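Local atomic coordinates of nucleoside-diphosphate-sugar pyrophosphorylase (PDB entry 4EVW), a protein that probably transfers a nucleotidyl group from a nucleoside triphosphate to a sugar phosphate, forming a nucleoside-diphosphate sugar and releasing pyrophosphate. Residues A[1-6]-A[50-55]; A[11-16]-A[233-238]; A[143-148]-A[169-174]; A[153-158]-A[218-223]; A[160-165]-A[204-209]. The protein carries 1 engineered substitution. All blocks are in the same frame, centred on the assembly; numbering follows the deposited sequence.

How the contacts relate
The five contacts fall into two groups. Contact 1 pairs two parallel strands of the main mixed sheet. The short helix after strand 2-5 carries one half of contact 2, while its partner, the start of the C-terminal helix, comes from the far end of the chain; the centres of contacts 1 and 2 lie 20 Å apart. Contacts 3, 4 and 5 cluster round the small hairpin of strands 146-149 and 157-161. Centres of contacts 3 and 5 are 8 Å apart, those of 3 and 4 12 Å, and F146 N meets A161 O at 2.7 Å between contacts 3 and 5. This cluster lies across the chain's centre from contact 1. A bound magnesium ion is about 11 Å from the side chain of P207 in contact 5.

Contact 1: residues A[1-6]-A[50-55]; sequences MIVIPM and LFIVRN
Four backbone hydrogen bonds zip residues 1-6 to 50-55, I4 and M6 giving their N-H groups to L50 and I52, and L50 and I52 returning theirs to I2 and I4. I4 N to L50 O, at 2.8 Å, is nearly straight, with 172° at the hydrogen; M6 N to I52 O is also 2.8 Å long but more bent. The V3 CA-H adds a weaker touch on L50 O. Strands 2-5 and 50-54 run parallel, 11° apart, and are neighbours in the Rossmann-like sheet expected of a sugar nucleotidyltransferase; the chain between them includes helix 32-37, as in a beta-alpha-beta crossover. Apolar contacts line both faces. On the one carrying V3, L50 and I52, V3 CG1 meets I52 CD1 at 3.7 Å, the side chains crossing at a slant, and L95 and T90 of helix 87-100 pack on L50 and I52. The selenium of M1, a selenomethionine, rests 4.0 Å from L50 CB. On the other face I4 lies alongside F51, with I4 CG1 4.1 Å from F51 CD1, while V63 of helix 59-70 touches both F51 and M6. M6, also selenomethionine, has CG wedged between its own N and carbonyl carbon (chi1 36°), which brings CG to 3.2 Å from I52 O and to 4.0 Å from V53 CG1. Beyond the last direct bond, a water donates to M6 O and accepts from R54 N.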
# COMPACT_ATOMS: atom_id res chain seq x y z
N MSE A 1 4.13 -8.32 -8.41
CA MSE A 1 4.33 -6.89 -8.77
C MSE A 1 4.08 -5.99 -7.57
O MSE A 1 3.06 -6.12 -6.88
CB MSE A 1 3.37 -6.48 -9.90
CG MSE A 1 3.52 -5.03 -10.30
SE MSE A 1 2.44 -4.57 -11.84
CE MSE A 1 3.39 -5.57 -13.20
N ILE A 2 5.02 -5.08 -7.31
CA ILE A 2 4.91 -4.16 -6.19
C ILE A 2 4.20 -2.92 -6.72
O ILE A 2 4.66 -2.28 -7.66
CB ILE A 2 6.30 -3.77 -5.67
CG1 ILE A 2 7.10 -5.03 -5.31
CG2 ILE A 2 6.16 -2.87 -4.45
CD1 ILE A 2 6.65 -5.71 -4.05
N VAL A 3 3.06 -2.59 -6.11
CA VAL A 3 2.27 -1.45 -6.54
C VAL A 3 2.28 -0.37 -5.48
O VAL A 3 1.95 -0.61 -4.32
CB VAL A 3 0.81 -1.88 -6.79
CG1 VAL A 3 -0.03 -0.68 -7.24
CG2 VAL A 3 0.76 -2.99 -7.84
N ILE A 4 2.67 0.84 -5.87
CA ILE A 4 2.70 1.92 -4.91
C ILE A 4 1.77 3.05 -5.30
O ILE A 4 2.07 3.83 -6.21
CB ILE A 4 4.11 2.53 -4.76
CG1 ILE A 4 5.18 1.44 -4.72
CG2 ILE A 4 4.17 3.36 -3.46
CD1 ILE A 4 5.30 0.73 -3.40
N PRO A 5 0.63 3.12 -4.68
CA PRO A 5 -0.31 4.19 -4.94
C PRO A 5 0.21 5.47 -4.29
O PRO A 5 0.46 5.48 -3.14
CB PRO A 5 -1.58 3.71 -4.29
CG PRO A 5 -1.14 2.73 -3.28
CD PRO A 5 0.18 2.22 -3.62
N MSE A 6 0.43 6.52 -5.05
CA MSE A 6 0.94 7.73 -4.48
C MSE A 6 0.37 8.93 -5.18
O MSE A 6 1.06 9.80 -5.50
CB MSE A 6 2.47 7.77 -4.53
CG MSE A 6 3.08 7.15 -5.74
SE MSE A 6 5.05 7.22 -5.86
CE MSE A 6 5.37 9.08 -5.67
N LEU A 50 4.97 -0.89 -10.03
CA LEU A 50 4.01 -0.00 -10.67
C LEU A 50 3.83 1.19 -9.75
O LEU A 50 3.37 1.05 -8.61
CB LEU A 50 2.65 -0.68 -10.87
CG LEU A 50 1.50 0.23 -11.32
CD1 LEU A 50 1.80 0.87 -12.67
CD2 LEU A 50 0.22 -0.58 -11.40
N PHE A 51 4.23 2.37 -10.23
CA PHE A 51 4.10 3.59 -9.44
C PHE A 51 2.89 4.33 -10.00
O PHE A 51 2.84 4.62 -11.19
CB PHE A 51 5.37 4.44 -9.58
CG PHE A 51 6.61 3.74 -9.09
CD1 PHE A 51 6.86 3.62 -7.72
CD2 PHE A 51 7.52 3.20 -9.98
CE1 PHE A 51 8.00 2.96 -7.26
CE2 PHE A 51 8.66 2.53 -9.53
CZ PHE A 51 8.90 2.41 -8.16
N ILE A 52 1.92 4.61 -9.14
CA ILE A 52 0.71 5.30 -9.58
C ILE A 52 0.77 6.70 -9.00
O ILE A 52 0.61 6.90 -7.80
CB ILE A 52 -0.55 4.58 -9.11
CG1 ILE A 52 -0.46 3.09 -9.49
CG2 ILE A 52 -1.78 5.19 -9.78
CD1 ILE A 52 -1.55 2.22 -8.87
N VAL A 53 0.99 7.66 -9.89
CA VAL A 53 1.14 9.04 -9.47
C VAL A 53 0.10 9.95 -10.07
O VAL A 53 -0.70 9.55 -10.92
CB VAL A 53 2.50 9.59 -9.92
CG1 VAL A 53 3.61 8.69 -9.43
CG2 VAL A 53 2.53 9.67 -11.44
N ARG A 54 0.16 11.20 -9.64
CA ARG A 54 -0.74 12.19 -10.15
C ARG A 54 0.02 13.18 -11.01
O ARG A 54 1.23 13.33 -10.86
CB ARG A 54 -1.39 12.92 -9.01
CG ARG A 54 -2.76 13.26 -9.37
CD ARG A 54 -3.59 13.40 -8.17
NE ARG A 54 -4.41 14.58 -8.36
CZ ARG A 54 -4.21 15.73 -7.75
NH1 ARG A 54 -3.21 15.85 -6.87
NH2 ARG A 54 -4.98 16.76 -8.04
N ASN A 55 -0.70 13.86 -11.90
CA ASN A 55 -0.07 14.82 -12.80
C ASN A 55 0.24 16.15 -12.12
O ASN A 55 -0.15 17.20 -12.61
CB ASN A 55 -0.97 15.05 -14.01
CG ASN A 55 -2.31 15.66 -13.65
OD1 ASN A 55 -2.74 15.60 -12.50
ND2 ASN A 55 -2.98 16.25 -14.64
O HOH W 1 1.61 11.80 -7.09

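Contact 2: residues A[11-16]-A[233-238]; sequences SRFFKA and GVPDEY
G233, whose carbonyl oxygen sits at the edge of the F13 ring, gives its backbone N-H to E237 OE1 at 2.7 Å. The same oxygen takes a weak second bond from the N-H of V234, the N-cap residue of helix 235-243, so the glutamate ties down the helix start that faces helix 11-15. R12 and F13 belong to the segment that follows strand 2-5, probably part of the nucleotidyltransferase signature region. P235, first in its helix, is clasped from several directions: its CG stands over the F13 ring face, 4.0 Å from the centroid and nearly on the normal, while A16 CB touches the same CG at 3.7 Å. At the rim of that ring Y238 CB comes to 3.7 Å from F13 CE1; the Y238 hydroxyl is bonded to E26 O. On the exposed flank R12 runs alongside V234, and V234 CG1 lies over the middle of the guanidinium plane, 3.8 Å from R12 CZ.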
# COMPACT_ATOMS: atom_id res chain seq x y z
N SER A 11 -1.64 17.21 2.23
CA SER A 11 -2.27 18.31 2.96
C SER A 11 -1.71 18.64 4.34
O SER A 11 -1.51 19.82 4.65
CB SER A 11 -3.78 18.09 3.05
OG SER A 11 -4.38 18.30 1.79
N ARG A 12 -1.47 17.64 5.18
CA ARG A 12 -0.92 17.91 6.51
C ARG A 12 0.49 18.50 6.41
O ARG A 12 0.88 19.35 7.22
CB ARG A 12 -0.86 16.63 7.36
CG ARG A 12 -2.13 16.31 8.13
CD ARG A 12 -1.79 16.00 9.58
NE ARG A 12 -2.49 14.82 10.08
CZ ARG A 12 -2.31 14.30 11.29
NH1 ARG A 12 -1.45 14.86 12.13
NH2 ARG A 12 -2.99 13.23 11.66
N PHE A 13 1.25 18.04 5.42
CA PHE A 13 2.60 18.56 5.23
C PHE A 13 2.53 19.98 4.67
O PHE A 13 3.36 20.82 5.01
CB PHE A 13 3.39 17.63 4.30
CG PHE A 13 3.93 16.41 5.00
CD1 PHE A 13 5.23 16.38 5.51
CD2 PHE A 13 3.11 15.29 5.19
CE1 PHE A 13 5.71 15.27 6.19
CE2 PHE A 13 3.59 14.17 5.88
CZ PHE A 13 4.89 14.16 6.37
N PHE A 14 1.54 20.25 3.82
CA PHE A 14 1.38 21.61 3.28
C PHE A 14 1.12 22.56 4.45
O PHE A 14 1.77 23.60 4.58
CB PHE A 14 0.21 21.68 2.30
CG PHE A 14 0.46 20.97 1.00
CD1 PHE A 14 1.75 20.85 0.49
CD2 PHE A 14 -0.60 20.45 0.26
CE1 PHE A 14 1.99 20.23 -0.72
CE2 PHE A 14 -0.37 19.82 -0.96
CZ PHE A 14 0.93 19.71 -1.46
N LYS A 15 0.18 22.19 5.32
CA LYS A 15 -0.13 23.02 6.47
C LYS A 15 1.09 23.17 7.39
O LYS A 15 1.28 24.21 8.01
CB LYS A 15 -1.29 22.43 7.27
CG LYS A 15 -1.67 23.27 8.49
CD LYS A 15 -2.08 22.39 9.64
CE LYS A 15 -3.56 22.47 9.92
NZ LYS A 15 -3.91 23.61 10.80
N ALA A 16 1.91 22.12 7.47
CA ALA A 16 3.09 22.17 8.32
C ALA A 16 4.17 23.09 7.74
O ALA A 16 5.17 23.38 8.40
CB ALA A 16 3.66 20.75 8.52
N GLY A 233 4.31 9.21 7.83
CA GLY A 233 3.17 9.73 7.10
C GLY A 233 2.56 11.05 7.54
O GLY A 233 1.69 11.58 6.85
N VAL A 234 2.98 11.56 8.69
CA VAL A 234 2.49 12.84 9.18
C VAL A 234 3.73 13.68 9.53
O VAL A 234 4.80 13.13 9.79
CB VAL A 234 1.57 12.68 10.42
CG1 VAL A 234 0.34 11.85 10.04
CG2 VAL A 234 2.31 12.04 11.57
N PRO A 235 3.60 15.01 9.51
CA PRO A 235 4.73 15.90 9.82
C PRO A 235 5.55 15.54 11.06
O PRO A 235 6.78 15.54 11.01
CB PRO A 235 4.07 17.27 9.94
CG PRO A 235 2.96 17.18 8.94
CD PRO A 235 2.39 15.80 9.19
N ASP A 236 4.89 15.25 12.17
CA ASP A 236 5.59 14.91 13.40
C ASP A 236 6.47 13.67 13.24
O ASP A 236 7.57 13.61 13.80
CB ASP A 236 4.59 14.73 14.54
CG ASP A 236 4.04 16.05 15.06
OD1 ASP A 236 4.33 17.10 14.44
OD2 ASP A 236 3.33 16.05 16.08
N GLU A 237 6.00 12.69 12.48
CA GLU A 237 6.77 11.47 12.25
C GLU A 237 7.99 11.78 11.38
O GLU A 237 9.06 11.20 11.56
CB GLU A 237 5.91 10.40 11.57
CG GLU A 237 4.89 9.76 12.50
CD GLU A 237 3.90 8.90 11.75
OE1 GLU A 237 3.94 8.89 10.50
OE2 GLU A 237 3.08 8.23 12.41
N TYR A 238 7.83 12.69 10.43
CA TYR A 238 8.93 13.08 9.56
C TYR A 238 10.00 13.78 10.40
O TYR A 238 11.20 13.57 10.22
CB TYR A 238 8.43 14.01 8.44
CG TYR A 238 9.51 14.65 7.60
CD1 TYR A 238 10.44 13.88 6.90
CD2 TYR A 238 9.61 16.04 7.51
CE1 TYR A 238 11.44 14.47 6.13
CE2 TYR A 238 10.60 16.64 6.74
CZ TYR A 238 11.51 15.86 6.06
OH TYR A 238 12.49 16.47 5.30

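Contact 3: residues A[143-148]-A[169-174]; sequences NWSFAK and LCSTGL
A single beta bridge, F146 with C170, stitches the start of the hairpin made by strands 146-149 and 157-161 to strand 169-172 of the main sheet. The strand directions differ by 131°, and the pairing is brief. Two backbone bonds flank the bridge: S171 N to S145 O at 2.8 Å and A147 N to L169 O at 3.0 Å, which makes F146 and C170 a non-hydrogen-bonded pair. The C170 sulfur sits in the corner between W144 and F146. With SG turned beside its own backbone N (chi1 -45°), it lies 3.5 Å from F146 CE2 and 3.8 Å from W144 CD1, an oblique sulfur-aromatic contact to each. C170 CB packs against W144 CB at 3.7 Å, while W144 NE1 bonds to G140 O and the indole meets F137 edge-to-face. S145 OG touches S171 CB at 3.3 Å; its hydrogen bond goes to Y175 OH. Just past the bridge the chain turns a corner at G173, and S171 closes an ST turn there, its OG accepting from G173 N at 2.9 Å.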
# COMPACT_ATOMS: atom_id res chain seq x y z
N ASN A 143 -6.40 4.29 15.42
CA ASN A 143 -6.30 4.83 14.08
C ASN A 143 -5.49 4.00 13.10
O ASN A 143 -4.50 4.46 12.52
CB ASN A 143 -5.75 6.25 14.14
CG ASN A 143 -5.86 6.97 12.81
OD1 ASN A 143 -6.65 6.57 11.95
ND2 ASN A 143 -5.10 8.04 12.65
N TRP A 144 -5.92 2.76 12.91
CA TRP A 144 -5.25 1.84 11.99
C TRP A 144 -6.32 1.00 11.33
O TRP A 144 -7.49 1.08 11.68
CB TRP A 144 -4.33 0.88 12.74
CG TRP A 144 -3.35 1.50 13.67
CD1 TRP A 144 -3.51 1.71 15.02
CD2 TRP A 144 -2.04 1.97 13.34
NE1 TRP A 144 -2.37 2.28 15.54
CE2 TRP A 144 -1.46 2.45 14.53
CE3 TRP A 144 -1.31 2.03 12.15
CZ2 TRP A 144 -0.17 2.99 14.57
CZ3 TRP A 144 -0.03 2.57 12.18
CH2 TRP A 144 0.53 3.04 13.39
N SER A 145 -5.91 0.20 10.35
CA SER A 145 -6.83 -0.74 9.73
C SER A 145 -6.44 -2.00 10.49
O SER A 145 -5.26 -2.24 10.74
CB SER A 145 -6.58 -0.90 8.23
OG SER A 145 -5.30 -0.46 7.85
N PHE A 146 -7.44 -2.77 10.90
CA PHE A 146 -7.21 -3.97 11.69
C PHE A 146 -7.56 -5.26 10.98
O PHE A 146 -8.43 -5.29 10.12
CB PHE A 146 -8.05 -3.90 12.97
CG PHE A 146 -7.74 -2.72 13.84
CD1 PHE A 146 -8.32 -1.48 13.61
CD2 PHE A 146 -6.85 -2.86 14.89
CE1 PHE A 146 -8.01 -0.39 14.43
CE2 PHE A 146 -6.53 -1.78 15.71
CZ PHE A 146 -7.11 -0.54 15.48
N ALA A 147 -6.87 -6.34 11.36
CA ALA A 147 -7.16 -7.66 10.80
C ALA A 147 -7.51 -8.52 12.02
O ALA A 147 -6.78 -8.53 13.01
CB ALA A 147 -5.94 -8.22 10.08
N LYS A 148 -8.64 -9.22 11.94
CA LYS A 148 -9.09 -10.06 13.04
C LYS A 148 -8.70 -11.52 12.81
O LYS A 148 -9.04 -12.10 11.78
CB LYS A 148 -10.60 -9.94 13.21
CG LYS A 148 -11.18 -10.72 14.39
CD LYS A 148 -12.69 -10.52 14.47
CE LYS A 148 -13.31 -11.31 15.62
NZ LYS A 148 -14.80 -11.31 15.55
N LEU A 169 -4.21 -6.34 15.92
CA LEU A 169 -3.27 -6.60 14.82
C LEU A 169 -3.54 -5.49 13.82
O LEU A 169 -4.56 -5.50 13.13
CB LEU A 169 -3.54 -7.96 14.18
CG LEU A 169 -3.41 -9.18 15.10
CD1 LEU A 169 -3.76 -10.44 14.35
CD2 LEU A 169 -1.99 -9.25 15.64
N CYS A 170 -2.62 -4.53 13.73
CA CYS A 170 -2.78 -3.38 12.85
C CYS A 170 -1.97 -3.48 11.57
O CYS A 170 -0.81 -3.90 11.58
CB CYS A 170 -2.37 -2.11 13.59
SG CYS A 170 -3.07 -2.04 15.26
N SER A 171 -2.58 -3.06 10.46
CA SER A 171 -1.91 -3.11 9.17
C SER A 171 -0.72 -2.17 9.06
O SER A 171 -0.76 -1.03 9.52
CB SER A 171 -2.90 -2.78 8.04
OG SER A 171 -2.22 -2.67 6.80
N THR A 172 0.35 -2.67 8.45
CA THR A 172 1.55 -1.88 8.24
C THR A 172 1.36 -1.10 6.94
O THR A 172 2.15 -0.23 6.61
CB THR A 172 2.79 -2.76 8.05
OG1 THR A 172 2.62 -3.56 6.87
CG2 THR A 172 2.99 -3.68 9.25
N GLY A 173 0.30 -1.42 6.21
CA GLY A 173 0.05 -0.75 4.95
C GLY A 173 0.49 -1.60 3.77
O GLY A 173 0.43 -1.17 2.62
N LEU A 174 0.95 -2.82 4.06
CA LEU A 174 1.36 -3.73 2.99
C LEU A 174 0.23 -4.74 2.84
O LEU A 174 -0.07 -5.50 3.77
CB LEU A 174 2.68 -4.43 3.33
CG LEU A 174 3.21 -5.25 2.15
CD1 LEU A 174 4.72 -5.11 2.05
CD2 LEU A 174 2.79 -6.71 2.31

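Contact 4: residues A[153-158]-A[218-223]; sequences GSTKVI and NIHYHL
The touching parts of 153-158 and 218-223 run 99° apart and join at one bridge, K156 with H220, whose CA atoms are 4.3 Å apart. Y221 N bonds to T155 O at 2.8 Å, in the carbonyl plane, and V157 N bonds to I219 O at 2.8 Å, tilted from it. Here the start of hairpin strand 157-161 leans on strand 219-223 of the main sheet. The H220 imidazole is held on two sides. At its edge, near the ring plane, T155 OG1 and H220 ND1 share a short hydrogen bond of 2.6 Å; the threonine chi1 of 51° swings OG1 over to it. Above one face sits K156 CA, 4.0 Å from the H220 ring centroid, in a CH-pi contact. T155 CA makes a similar one over the Y221 ring, while V157 CG2 meets Y221 CB at 3.7 Å. V157 also packs on I213 of helix 208-214. The long K156 chain bends at its last torsion and sets NZ 3.1 Å from N218 OD1, which takes a weak bond from H220 NE2 as well. A water accepts from I219 N at 2.9 Å and from K156 NZ, and donates to V157 O. With ND1 in a short bond and NE2 in a weak one, the ring's rotation is probably restrained, and the lysine ammonium nearby probably disfavours a second proton on the histidine.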
# COMPACT_ATOMS: atom_id res chain seq x y z
N GLY A 153 -2.58 -19.72 16.97
CA GLY A 153 -1.92 -20.76 16.21
C GLY A 153 -2.27 -20.79 14.73
O GLY A 153 -1.70 -21.58 13.97
N SER A 154 -3.21 -19.95 14.32
CA SER A 154 -3.61 -19.87 12.92
C SER A 154 -3.36 -18.45 12.47
O SER A 154 -3.57 -17.51 13.24
CB SER A 154 -5.09 -20.20 12.75
OG SER A 154 -5.53 -19.88 11.44
N THR A 155 -2.91 -18.27 11.24
CA THR A 155 -2.67 -16.93 10.74
C THR A 155 -3.82 -16.51 9.83
O THR A 155 -3.73 -15.51 9.12
CB THR A 155 -1.34 -16.84 9.96
OG1 THR A 155 -1.30 -17.86 8.96
CG2 THR A 155 -0.16 -16.98 10.90
N LYS A 156 -4.90 -17.28 9.87
CA LYS A 156 -6.06 -16.99 9.04
C LYS A 156 -6.75 -15.71 9.52
O LYS A 156 -6.84 -15.46 10.72
CB LYS A 156 -7.03 -18.17 9.08
CG LYS A 156 -7.79 -18.40 7.78
CD LYS A 156 -8.58 -19.70 7.83
CE LYS A 156 -9.74 -19.67 6.84
NZ LYS A 156 -9.31 -19.42 5.44
N VAL A 157 -7.24 -14.91 8.58
CA VAL A 157 -7.94 -13.67 8.91
C VAL A 157 -9.42 -13.85 8.57
O VAL A 157 -9.77 -14.31 7.48
CB VAL A 157 -7.38 -12.47 8.11
CG1 VAL A 157 -8.20 -11.21 8.38
CG2 VAL A 157 -5.92 -12.23 8.50
N ILE A 158 -10.30 -13.49 9.50
CA ILE A 158 -11.73 -13.65 9.27
C ILE A 158 -12.44 -12.33 9.01
O ILE A 158 -13.58 -12.32 8.56
CB ILE A 158 -12.43 -14.34 10.47
CG1 ILE A 158 -12.18 -13.55 11.75
CG2 ILE A 158 -11.95 -15.77 10.59
CD1 ILE A 158 -12.92 -14.11 12.97
N ASN A 218 -8.61 -17.85 0.86
CA ASN A 218 -7.74 -18.09 2.00
C ASN A 218 -6.85 -16.89 2.33
O ASN A 218 -5.75 -16.76 1.81
CB ASN A 218 -6.89 -19.33 1.69
CG ASN A 218 -6.13 -19.84 2.88
OD1 ASN A 218 -6.50 -19.58 4.03
ND2 ASN A 218 -5.07 -20.60 2.62
N ILE A 219 -7.34 -16.02 3.21
CA ILE A 219 -6.61 -14.81 3.58
C ILE A 219 -5.92 -14.93 4.93
O ILE A 219 -6.52 -15.34 5.92
CB ILE A 219 -7.57 -13.59 3.60
CG1 ILE A 219 -8.29 -13.47 2.25
CG2 ILE A 219 -6.79 -12.33 3.94
CD1 ILE A 219 -7.36 -13.32 1.04
N HIS A 220 -4.64 -14.56 4.97
CA HIS A 220 -3.87 -14.65 6.21
C HIS A 220 -3.23 -13.33 6.61
O HIS A 220 -3.35 -12.33 5.91
CB HIS A 220 -2.76 -15.69 6.06
CG HIS A 220 -3.25 -17.10 6.02
ND1 HIS A 220 -2.98 -18.01 7.03
CD2 HIS A 220 -4.01 -17.76 5.12
CE1 HIS A 220 -3.56 -19.16 6.74
NE2 HIS A 220 -4.19 -19.03 5.59
N TYR A 221 -2.58 -13.34 7.76
CA TYR A 221 -1.86 -12.16 8.20
C TYR A 221 -0.44 -12.63 8.42
O TYR A 221 -0.18 -13.83 8.53
CB TYR A 221 -2.43 -11.55 9.49
CG TYR A 221 -2.26 -12.36 10.77
CD1 TYR A 221 -1.05 -12.38 11.47
CD2 TYR A 221 -3.33 -13.08 11.29
CE1 TYR A 221 -0.93 -13.08 12.68
CE2 TYR A 221 -3.22 -13.79 12.50
CZ TYR A 221 -2.01 -13.79 13.18
OH TYR A 221 -1.91 -14.48 14.36
N HIS A 222 0.47 -11.68 8.45
CA HIS A 222 1.86 -11.98 8.72
C HIS A 222 2.31 -10.93 9.72
O HIS A 222 2.35 -9.74 9.42
CB HIS A 222 2.75 -11.90 7.49
CG HIS A 222 4.18 -12.20 7.79
ND1 HIS A 222 5.19 -11.27 7.64
CD2 HIS A 222 4.77 -13.30 8.31
CE1 HIS A 222 6.33 -11.78 8.06
NE2 HIS A 222 6.10 -13.02 8.47
N LEU A 223 2.63 -11.39 10.92
CA LEU A 223 3.03 -10.50 12.00
C LEU A 223 4.51 -10.13 11.99
O LEU A 223 5.37 -11.01 11.94
CB LEU A 223 2.70 -11.16 13.34
CG LEU A 223 3.10 -10.39 14.60
CD1 LEU A 223 2.27 -9.12 14.71
CD2 LEU A 223 2.89 -11.27 15.83
O HOH W 2 -9.49 -16.18 5.20

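Contact 5: residues A[160-165]-A[204-209]; sequences TAEKNP and YIAPLY
E162 lays its carboxylate flat against the Y204 ring, the two planes only 19° apart, with E162 OE2 3.8 Å above the ring plane and displaced toward its rim. This contact sets the loop leaving hairpin strand 157-161 against the segment that leads into helix 208-214. The glutamate starts extended (chi1 -174°), which brings E162 CG to 3.3 Å from Y204 CD2, and the bend at chi2 then lays the carboxylate over the ring, the chains crossing at about a right angle. The other oxygen faces A206 and P207: E162 OE1 lies 3.5 Å from A206 CB and takes a hydrogen bond from a water, which in turn accepts from A206 N at 2.9 Å. That water links the acid to a backbone N-H at the turn. E162 also touches S145, whose carbonyl accepts from S171. P207, against E162 on one side, packs on Y190 of helix 180-191, and its side chain is about 11 Å from a bound magnesium ion. T160 CG2 meets Y209 CB at 4.0 Å; the tyrosine ring beyond stacks on F177, and its hydroxyl bonds to H176 O. A206 O is gripped twice, from opposite faces of its carbonyl plane: Y209 N reaches it at 3.1 Å, and T160 OG1, donating from well above the plane, at 2.7 Å.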
# COMPACT_ATOMS: atom_id res chain seq x y z
N THR A 160 -11.62 -7.69 8.43
CA THR A 160 -10.76 -6.52 8.49
C THR A 160 -11.69 -5.32 8.67
O THR A 160 -12.86 -5.38 8.32
CB THR A 160 -9.92 -6.29 7.20
OG1 THR A 160 -10.80 -6.10 6.08
CG2 THR A 160 -8.99 -7.46 6.93
N ALA A 161 -11.15 -4.26 9.26
CA ALA A 161 -11.91 -3.03 9.49
C ALA A 161 -10.92 -1.88 9.36
O ALA A 161 -9.76 -2.01 9.76
CB ALA A 161 -12.51 -3.03 10.89
N GLU A 162 -11.36 -0.76 8.79
CA GLU A 162 -10.44 0.37 8.63
C GLU A 162 -10.36 1.28 9.85
O GLU A 162 -9.32 1.88 10.10
CB GLU A 162 -10.80 1.19 7.39
CG GLU A 162 -9.79 2.30 7.06
CD GLU A 162 -8.47 1.79 6.50
OE1 GLU A 162 -8.43 0.63 6.03
OE2 GLU A 162 -7.47 2.55 6.52
N LYS A 163 -11.44 1.41 10.63
CA LYS A 163 -11.36 2.28 11.80
C LYS A 163 -11.85 1.59 13.06
O LYS A 163 -11.59 2.05 14.17
CB LYS A 163 -12.18 3.55 11.58
CG LYS A 163 -11.92 4.25 10.25
CD LYS A 163 -10.98 5.44 10.37
CE LYS A 163 -10.78 6.08 9.01
NZ LYS A 163 -9.40 6.61 8.84
N ASN A 164 -12.56 0.49 12.88
CA ASN A 164 -13.07 -0.24 14.02
C ASN A 164 -11.98 -1.20 14.52
O ASN A 164 -11.47 -2.01 13.76
CB ASN A 164 -14.33 -1.00 13.62
CG ASN A 164 -15.00 -1.66 14.79
OD1 ASN A 164 -14.84 -1.23 15.94
ND2 ASN A 164 -15.78 -2.70 14.52
N PRO A 165 -11.59 -1.07 15.80
CA PRO A 165 -10.57 -1.90 16.44
C PRO A 165 -11.06 -3.29 16.78
O PRO A 165 -11.20 -3.64 17.95
CB PRO A 165 -10.22 -1.14 17.71
CG PRO A 165 -10.55 0.26 17.38
CD PRO A 165 -11.84 0.13 16.62
N TYR A 204 -10.63 2.53 0.90
CA TYR A 204 -9.39 1.97 1.44
C TYR A 204 -9.19 0.52 1.02
O TYR A 204 -10.14 -0.16 0.66
CB TYR A 204 -9.42 2.07 2.96
CG TYR A 204 -9.58 3.49 3.46
CD1 TYR A 204 -8.65 4.48 3.11
CD2 TYR A 204 -10.65 3.85 4.27
CE1 TYR A 204 -8.79 5.78 3.57
CE2 TYR A 204 -10.80 5.16 4.73
CZ TYR A 204 -9.86 6.12 4.38
OH TYR A 204 -9.99 7.41 4.84
N ILE A 205 -7.94 0.06 1.09
CA ILE A 205 -7.62 -1.31 0.69
C ILE A 205 -8.04 -2.41 1.66
O ILE A 205 -8.60 -3.42 1.25
CB ILE A 205 -6.09 -1.47 0.45
CG1 ILE A 205 -5.59 -0.45 -0.57
CG2 ILE A 205 -5.80 -2.92 -0.01
CD1 ILE A 205 -5.73 -0.87 -2.01
N ALA A 206 -7.76 -2.22 2.95
CA ALA A 206 -8.07 -3.24 3.95
C ALA A 206 -9.49 -3.83 3.87
O ALA A 206 -9.66 -5.04 3.93
CB ALA A 206 -7.78 -2.71 5.36
N PRO A 207 -10.51 -2.97 3.73
CA PRO A 207 -11.89 -3.48 3.65
C PRO A 207 -12.12 -4.46 2.50
O PRO A 207 -13.01 -5.31 2.56
CB PRO A 207 -12.72 -2.21 3.47
CG PRO A 207 -11.94 -1.19 4.22
CD PRO A 207 -10.50 -1.50 3.84
N LEU A 208 -11.32 -4.35 1.44
CA LEU A 208 -11.48 -5.23 0.29
C LEU A 208 -11.33 -6.70 0.64
O LEU A 208 -11.95 -7.55 0.01
CB LEU A 208 -10.48 -4.87 -0.83
CG LEU A 208 -10.64 -3.46 -1.41
CD1 LEU A 208 -9.76 -3.30 -2.65
CD2 LEU A 208 -12.10 -3.23 -1.76
N TYR A 209 -10.53 -7.00 1.65
CA TYR A 209 -10.34 -8.39 2.03
C TYR A 209 -11.63 -9.06 2.51
O TYR A 209 -11.79 -10.27 2.39
CB TYR A 209 -9.24 -8.50 3.08
CG TYR A 209 -7.85 -8.35 2.50
CD1 TYR A 209 -7.22 -9.41 1.86
CD2 TYR A 209 -7.18 -7.13 2.59
CE1 TYR A 209 -5.94 -9.27 1.34
CE2 TYR A 209 -5.90 -6.98 2.07
CZ TYR A 209 -5.28 -8.05 1.45
OH TYR A 209 -4.01 -7.90 0.97
O HOH W 3 -6.46 0.03 4.27